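Local structure of uncharacterized protein (Escherichia coli O157:H7, 5KOL) at residues Y87-A99 and S111-D125. The protein is a CinA/PncC-family protein that probably lacks nicotinamide-nucleotide amidohydrolase activity. Numbering follows the deposited sequence.
Sequences YSAVSEKVAAEMA and SIAITGYGGPEGGED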
ATOM      1  N   TYR A  87     -19.082  12.797   9.200  1.00 41.72           N
ATOM      2  CA  TYR A  87     -19.223  12.668   7.760  1.00 30.52           C
ATOM      3  C   TYR A  87     -19.015  11.275   7.198  1.00 37.06           C
ATOM      4  O   TYR A  87     -19.231  11.097   5.995  1.00 38.23           O
ATOM      5  CB  TYR A  87     -18.240  13.610   7.056  1.00 29.85           C
ATOM      6  CG  TYR A  87     -18.437  15.049   7.437  1.00 39.73           C
ATOM      7  CD1 TYR A  87     -19.633  15.702   7.156  1.00 40.41           C
ATOM      8  CD2 TYR A  87     -17.427  15.752   8.090  1.00 38.75           C
ATOM      9  CE1 TYR A  87     -19.819  17.024   7.510  1.00 41.78           C
ATOM     10  CE2 TYR A  87     -17.602  17.063   8.451  1.00 45.97           C
ATOM     11  CZ  TYR A  87     -18.796  17.694   8.158  1.00 47.88           C
ATOM     12  OH  TYR A  87     -18.952  19.005   8.521  1.00 56.42           O
ATOM     13  N   SER A  88     -18.605  10.297   8.014  1.00 35.20           N
ATOM     14  CA  SER A  88     -18.195   8.959   7.574  1.00 36.95           C
ATOM     15  C   SER A  88     -16.826   8.995   6.902  1.00 29.20           C
ATOM     16  O   SER A  88     -16.337  10.072   6.533  1.00 31.18           O
ATOM     17  CB  SER A  88     -19.221   8.328   6.630  1.00 37.76           C
ATOM     18  OG  SER A  88     -18.904   8.645   5.274  1.00 34.73           O
ATOM     19  N   ALA A  89     -16.192   7.822   6.759  1.00 29.29           N
ATOM     20  CA  ALA A  89     -14.886   7.726   6.109  1.00 32.01           C
ATOM     21  C   ALA A  89     -14.946   7.995   4.613  1.00 27.82           C
ATOM     22  O   ALA A  89     -13.919   8.345   4.016  1.00 30.87           O
ATOM     23  CB  ALA A  89     -14.275   6.330   6.327  1.00 28.76           C
ATOM     24  N   VAL A  90     -16.098   7.790   3.985  1.00 30.46           N
ATOM     25  CA  VAL A  90     -16.279   8.087   2.562  1.00 27.60           C
ATOM     26  C   VAL A  90     -16.897   9.477   2.525  1.00 29.06           C
ATOM     27  O   VAL A  90     -18.115   9.635   2.568  1.00 30.97           O
ATOM     28  CB  VAL A  90     -17.151   7.042   1.866  1.00 33.62           C
ATOM     29  CG1 VAL A  90     -17.465   7.470   0.424  1.00 23.77           C
ATOM     30  CG2 VAL A  90     -16.471   5.660   1.901  1.00 31.25           C
ATOM     31  N   SER A  91     -16.051  10.505   2.468  1.00 26.28           N
ATOM     32  CA  SER A  91     -16.552  11.873   2.542  1.00 28.94           C
ATOM     33  C   SER A  91     -15.497  12.812   1.997  1.00 23.82           C
ATOM     34  O   SER A  91     -14.300  12.516   2.036  1.00 27.65           O
ATOM     35  CB  SER A  91     -16.886  12.284   3.978  1.00 33.41           C
ATOM     36  OG  SER A  91     -15.675  12.417   4.708  1.00 26.83           O
ATOM     37  N   GLU A  92     -15.960  13.975   1.536  1.00 27.52           N
ATOM     38  CA  GLU A  92     -15.046  15.005   1.060  1.00 26.68           C
ATOM     39  C   GLU A  92     -14.044  15.405   2.139  1.00 26.20           C
ATOM     40  O   GLU A  92     -12.850  15.572   1.865  1.00 27.26           O
ATOM     41  CB  GLU A  92     -15.844  16.220   0.578  1.00 26.03           C
ATOM     42  CG  GLU A  92     -14.983  17.395   0.185  1.00 30.09           C
ATOM     43  CD  GLU A  92     -15.788  18.566  -0.348  1.00 40.38           C
ATOM     44  OE1 GLU A  92     -15.163  19.547  -0.805  1.00 43.90           O
ATOM     45  OE2 GLU A  92     -17.033  18.502  -0.310  1.00 36.61           O
ATOM     46  N   LYS A  93     -14.507  15.550   3.380  1.00 26.24           N
ATOM     47  CA  LYS A  93     -13.621  16.003   4.445  1.00 28.81           C
ATOM     48  C   LYS A  93     -12.537  14.975   4.745  1.00 21.99           C
ATOM     49  O   LYS A  93     -11.358  15.326   4.873  1.00 25.16           O
ATOM     50  CB  LYS A  93     -14.447  16.324   5.697  1.00 34.46           C
ATOM     51  CG  LYS A  93     -13.632  16.705   6.926  1.00 33.68           C
ATOM     52  CD  LYS A  93     -12.865  18.003   6.759  1.00 36.76           C
ATOM     53  CE  LYS A  93     -12.346  18.506   8.110  1.00 43.10           C
ATOM     54  NZ  LYS A  93     -11.503  19.737   8.017  1.00 43.68           N
ATOM     55  N   VAL A  94     -12.904  13.692   4.846  1.00 22.50           N
ATOM     56  CA  VAL A  94     -11.916  12.686   5.222  1.00 28.11           C
ATOM     57  C   VAL A  94     -10.888  12.495   4.101  1.00 28.68           C
ATOM     58  O   VAL A  94      -9.678  12.355   4.345  1.00 23.57           O
ATOM     59  CB  VAL A  94     -12.633  11.373   5.594  1.00 24.52           C
ATOM     60  CG1 VAL A  94     -11.638  10.222   5.714  1.00 27.00           C
ATOM     61  CG2 VAL A  94     -13.407  11.563   6.909  1.00 28.65           C
ATOM     62  N   ALA A  95     -11.343  12.520   2.857  1.00 27.11           N
ATOM     63  CA  ALA A  95     -10.407  12.439   1.736  1.00 21.75           C
ATOM     64  C   ALA A  95      -9.366  13.557   1.816  1.00 23.17           C
ATOM     65  O   ALA A  95      -8.158  13.315   1.693  1.00 22.52           O
ATOM     66  CB  ALA A  95     -11.193  12.512   0.415  1.00 21.18           C
ATOM     67  N   ALA A  96      -9.824  14.798   2.035  1.00 25.68           N
ATOM     68  CA  ALA A  96      -8.906  15.924   2.164  1.00 28.82           C
ATOM     69  C   ALA A  96      -7.903  15.697   3.293  1.00 26.20           C
ATOM     70  O   ALA A  96      -6.691  15.888   3.112  1.00 24.92           O
ATOM     71  CB  ALA A  96      -9.696  17.222   2.376  1.00 30.91           C
ATOM     72  N   GLU A  97      -8.382  15.278   4.470  1.00 23.39           N
ATOM     73  CA  GLU A  97      -7.457  14.990   5.571  1.00 27.66           C
ATOM     74  C   GLU A  97      -6.501  13.854   5.242  1.00 29.76           C
ATOM     75  O   GLU A  97      -5.351  13.865   5.708  1.00 24.15           O
ATOM     76  CB  GLU A  97      -8.207  14.657   6.861  1.00 27.86           C
ATOM     77  CG  GLU A  97      -9.055  15.782   7.376  1.00 31.58           C
ATOM     78  CD  GLU A  97      -9.761  15.387   8.644  1.00 33.84           C
ATOM     79  OE1 GLU A  97     -10.887  14.886   8.500  1.00 41.91           O
ATOM     80  OE2 GLU A  97      -9.211  15.588   9.747  1.00 37.57           O
ATOM     81  N   MET A  98      -6.951  12.834   4.498  1.00 28.37           N
ATOM     82  CA  MET A  98      -5.995  11.785   4.161  1.00 26.04           C
ATOM     83  C   MET A  98      -4.887  12.333   3.277  1.00 29.43           C
ATOM     84  O   MET A  98      -3.726  11.941   3.419  1.00 27.41           O
ATOM     85  CB  MET A  98      -6.641  10.576   3.474  1.00 24.80           C
ATOM     86  CG  MET A  98      -7.579   9.753   4.339  1.00 20.33           C
ATOM     87  SD  MET A  98      -8.668   8.628   3.398  1.00 27.97           S
ATOM     88  CE  MET A  98      -7.423   7.504   2.692  1.00 23.07           C
ATOM     89  N   ALA A  99      -5.231  13.245   2.362  1.00 26.72           N
ATOM     90  CA  ALA A  99      -4.231  13.832   1.475  1.00 23.16           C
ATOM     91  C   ALA A  99      -3.234  14.698   2.247  1.00 25.84           C
ATOM     92  O   ALA A  99      -2.037  14.697   1.939  1.00 28.70           O
ATOM     93  CB  ALA A  99      -4.919  14.651   0.383  1.00 21.90           C
ATOM     94  N   SER A 111       0.193  14.853  -3.164  1.00 25.80           N
ATOM     95  CA  SER A 111      -0.427  13.624  -2.686  1.00 24.79           C
ATOM     96  C   SER A 111      -1.769  13.370  -3.363  1.00 31.09           C
ATOM     97  O   SER A 111      -2.404  14.275  -3.918  1.00 26.99           O
ATOM     98  CB  SER A 111      -0.613  13.624  -1.153  1.00 26.07           C
ATOM     99  OG  SER A 111      -1.710  14.421  -0.752  1.00 27.16           O
ATOM    100  N   ILE A 112      -2.176  12.101  -3.305  1.00 26.65           N
ATOM    101  CA  ILE A 112      -3.455  11.608  -3.816  1.00 20.84           C
ATOM    102  C   ILE A 112      -4.124  10.821  -2.705  1.00 21.19           C
ATOM    103  O   ILE A 112      -3.484   9.957  -2.096  1.00 25.92           O
ATOM    104  CB  ILE A 112      -3.273  10.669  -5.027  1.00 24.81           C
ATOM    105  CG1 ILE A 112      -2.460  11.319  -6.140  1.00 25.27           C
ATOM    106  CG2 ILE A 112      -4.641  10.109  -5.482  1.00 24.21           C
ATOM    107  CD1 ILE A 112      -1.907  10.281  -7.141  1.00 25.09           C
ATOM    108  N   ALA A 113      -5.412  11.063  -2.477  1.00 21.15           N
ATOM    109  CA  ALA A 113      -6.178  10.282  -1.509  1.00 28.42           C
ATOM    110  C   ALA A 113      -7.412   9.662  -2.167  1.00 27.31           C
ATOM    111  O   ALA A 113      -8.054  10.284  -3.018  1.00 24.50           O
ATOM    112  CB  ALA A 113      -6.576  11.159  -0.308  1.00 26.68           C
ATOM    113  N   ILE A 114      -7.729   8.419  -1.799  1.00 19.71           N
ATOM    114  CA  ILE A 114      -8.899   7.713  -2.334  1.00 21.56           C
ATOM    115  C   ILE A 114      -9.647   7.061  -1.185  1.00 23.79           C
ATOM    116  O   ILE A 114      -9.069   6.267  -0.434  1.00 23.75           O
ATOM    117  CB  ILE A 114      -8.542   6.629  -3.370  1.00 22.14           C
ATOM    118  CG1 ILE A 114      -7.680   7.168  -4.503  1.00 23.72           C
ATOM    119  CG2 ILE A 114      -9.838   6.009  -3.957  1.00 21.72           C
ATOM    120  CD1 ILE A 114      -7.322   6.095  -5.573  1.00 21.23           C
ATOM    121  N   THR A 115     -10.937   7.361  -1.062  1.00 21.53           N
ATOM    122  CA  THR A 115     -11.781   6.657  -0.100  1.00 24.85           C
ATOM    123  C   THR A 115     -13.165   6.512  -0.718  1.00 29.11           C
ATOM    124  O   THR A 115     -13.729   7.499  -1.198  1.00 30.14           O
ATOM    125  CB  THR A 115     -11.849   7.395   1.255  1.00 30.71           C
ATOM    126  OG1 THR A 115     -12.744   6.706   2.150  1.00 24.07           O
ATOM    127  CG2 THR A 115     -12.283   8.872   1.089  1.00 24.09           C
ATOM    128  N   GLY A 116     -13.698   5.287  -0.734  1.00 27.39           N
ATOM    129  CA  GLY A 116     -14.973   5.050  -1.395  1.00 23.97           C
ATOM    130  C   GLY A 116     -15.611   3.725  -1.026  1.00 29.82           C
ATOM    131  O   GLY A 116     -15.114   2.978  -0.178  1.00 31.66           O
ATOM    132  N   TYR A 117     -16.750   3.449  -1.690  1.00 28.25           N
ATOM    133  CA  TYR A 117     -17.478   2.184  -1.600  1.00 33.90           C
ATOM    134  C   TYR A 117     -17.317   1.423  -2.917  1.00 37.08           C
ATOM    135  O   TYR A 117     -17.988   1.723  -3.906  1.00 34.96           O
ATOM    136  CB  TYR A 117     -18.951   2.426  -1.302  1.00 34.91           C
ATOM    137  CG  TYR A 117     -19.202   3.066   0.045  1.00 38.88           C
ATOM    138  CD1 TYR A 117     -19.043   2.342   1.226  1.00 40.79           C
ATOM    139  CD2 TYR A 117     -19.621   4.390   0.138  1.00 42.77           C
ATOM    140  CE1 TYR A 117     -19.287   2.928   2.463  1.00 41.88           C
ATOM    141  CE2 TYR A 117     -19.865   4.982   1.373  1.00 44.27           C
ATOM    142  CZ  TYR A 117     -19.689   4.251   2.526  1.00 42.73           C
ATOM    143  OH  TYR A 117     -19.933   4.849   3.744  1.00 49.29           O
ATOM    144  N   GLY A 118     -16.437   0.423  -2.921  1.00 35.70           N
ATOM    145  CA  GLY A 118     -16.277  -0.403  -4.109  1.00 38.65           C
ATOM    146  C   GLY A 118     -17.544  -1.142  -4.484  1.00 41.66           C
ATOM    147  O   GLY A 118     -17.817  -1.358  -5.668  1.00 34.58           O
ATOM    148  N   GLY A 119     -18.343  -1.525  -3.486  1.00 43.10           N
ATOM    149  CA  GLY A 119     -19.573  -2.273  -3.707  1.00 45.64           C
ATOM    150  C   GLY A 119     -19.413  -3.753  -3.338  1.00 51.10           C
ATOM    151  O   GLY A 119     -18.281  -4.210  -3.160  1.00 44.57           O
ATOM    152  N   PRO A 120     -20.515  -4.515  -3.260  1.00 59.25           N
ATOM    153  CA  PRO A 120     -21.915  -4.231  -3.592  1.00 55.85           C
ATOM    154  C   PRO A 120     -22.663  -3.346  -2.605  1.00 56.08           C
ATOM    155  O   PRO A 120     -23.721  -2.809  -2.958  1.00 61.37           O
ATOM    156  CB  PRO A 120     -22.577  -5.611  -3.606  1.00 55.74           C
ATOM    157  CG  PRO A 120     -21.658  -6.503  -2.876  1.00 55.32           C
ATOM    158  CD  PRO A 120     -20.291  -5.933  -2.970  1.00 54.15           C
ATOM    159  N   GLU A 121     -22.162  -3.220  -1.384  1.00 56.15           N
ATOM    160  CA  GLU A 121     -22.823  -2.421  -0.364  1.00 66.30           C
ATOM    161  C   GLU A 121     -22.398  -0.962  -0.469  1.00 60.06           C
ATOM    162  O   GLU A 121     -21.277  -0.645  -0.880  1.00 52.80           O
ATOM    163  CB  GLU A 121     -22.503  -2.951   1.038  1.00 67.89           C
ATOM    164  CG  GLU A 121     -22.988  -4.369   1.308  1.00 78.22           C
ATOM    165  CD  GLU A 121     -24.504  -4.490   1.308  1.00 90.79           C
ATOM    166  OE1 GLU A 121     -25.080  -4.862   0.260  1.00 85.53           O
ATOM    167  OE2 GLU A 121     -25.118  -4.212   2.363  1.00101.19           O
ATOM    168  N   GLY A 122     -23.309  -0.077  -0.089  1.00 57.77           N
ATOM    169  CA  GLY A 122     -23.040   1.345   0.045  1.00 54.85           C
ATOM    170  C   GLY A 122     -22.807   1.757   1.487  1.00 50.79           C
ATOM    171  O   GLY A 122     -22.352   0.964   2.322  1.00 55.73           O
ATOM    172  N   GLY A 123     -23.124   3.022   1.790  1.00 51.82           N
ATOM    173  CA  GLY A 123     -22.940   3.536   3.128  1.00 52.22           C
ATOM    174  C   GLY A 123     -24.169   3.386   4.003  1.00 63.07           C
ATOM    175  O   GLY A 123     -25.296   3.260   3.526  1.00 57.57           O
ATOM    176  N   GLU A 124     -23.930   3.391   5.315  1.00 65.42           N
ATOM    177  CA  GLU A 124     -25.036   3.373   6.265  1.00 73.01           C
ATOM    178  C   GLU A 124     -25.913   4.608   6.113  1.00 72.67           C
ATOM    179  O   GLU A 124     -27.135   4.535   6.299  1.00 77.90           O
ATOM    180  CB  GLU A 124     -24.491   3.274   7.689  1.00 77.35           C
ATOM    181  CG  GLU A 124     -24.248   1.852   8.160  1.00 86.00           C
ATOM    182  CD  GLU A 124     -25.528   1.166   8.582  1.00 99.21           C
ATOM    183  OE1 GLU A 124     -26.103   1.576   9.616  1.00105.58           O
ATOM    184  OE2 GLU A 124     -25.956   0.225   7.874  1.00100.45           O
ATOM    185  N   ASP A 125     -25.308   5.743   5.762  1.00 63.80           N
ATOM    186  CA  ASP A 125     -26.012   7.003   5.562  1.00 65.90           C
ATOM    187  C   ASP A 125     -26.742   7.078   4.224  1.00 67.28           C
ATOM    188  O   ASP A 125     -27.279   8.140   3.887  1.00 67.22           O
ATOM    189  CB  ASP A 125     -25.028   8.172   5.680  1.00 66.45           C
ATOM    190  CG  ASP A 125     -23.789   7.993   4.808  1.00 63.21           C
ATOM    191  OD1 ASP A 125     -23.780   7.098   3.935  1.00 56.34           O
ATOM    192  OD2 ASP A 125     -22.821   8.760   4.994  1.00 63.46           O
TER
HETATM  193  O   HOH W   1     -20.757   7.182   3.906  1.00 37.59           O
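Ser-88 OG, Tyr-117 OH and Asp-125 OD2 are drawn together by one water. The water donates to Ser-88 OG and to OD2 and lies in the plane of the Tyr-117 ring, at its edge, 2.5 Å from OH. Ser-88 OG in turn donates to Tyr-87 O, on an in-plane lone pair, and takes a weak bond from Val-90 N. Asp-125 is poorly ordered, though its OD1 has a partner in Thr-127. Val-90 CG2 sits over one face of the Tyr-117 ring in a CH-pi contact, 3.6 Å from the ring centroid; Gly-123 N lies over the opposite face. With chi1 at 177°, Thr-115 turns OG1 away from its own N and beside its carbonyl carbon, where it donates to Ala-89 O at 2.7 Å, from well above that acceptor's carbonyl plane. Here helix 92-106 turns back into strand 110-116, the central strand of the mixed sheet, and packs against it; segments 92-99 and 111-116 run roughly antiparallel, at 144°. Ser-91 N-caps the helix, its OG accepting from Val-94 N. The axes of 92-99 and 111-116 approach to 7.1 Å, consistent with the alanines at 95, 99 and 113: Ala-113 CB touches Ala-99 CB, while Ala-95 CB meets Thr-115 CG2. Met-98 CB lies 3.8 Å from Ala-113 CB, and the chain bends at chi3 (65°), bringing Met-98 CE 3.7 Å from Ile-114 O. Farther along, Ser-111 OG donates to Ala-99 O at 2.7 Å.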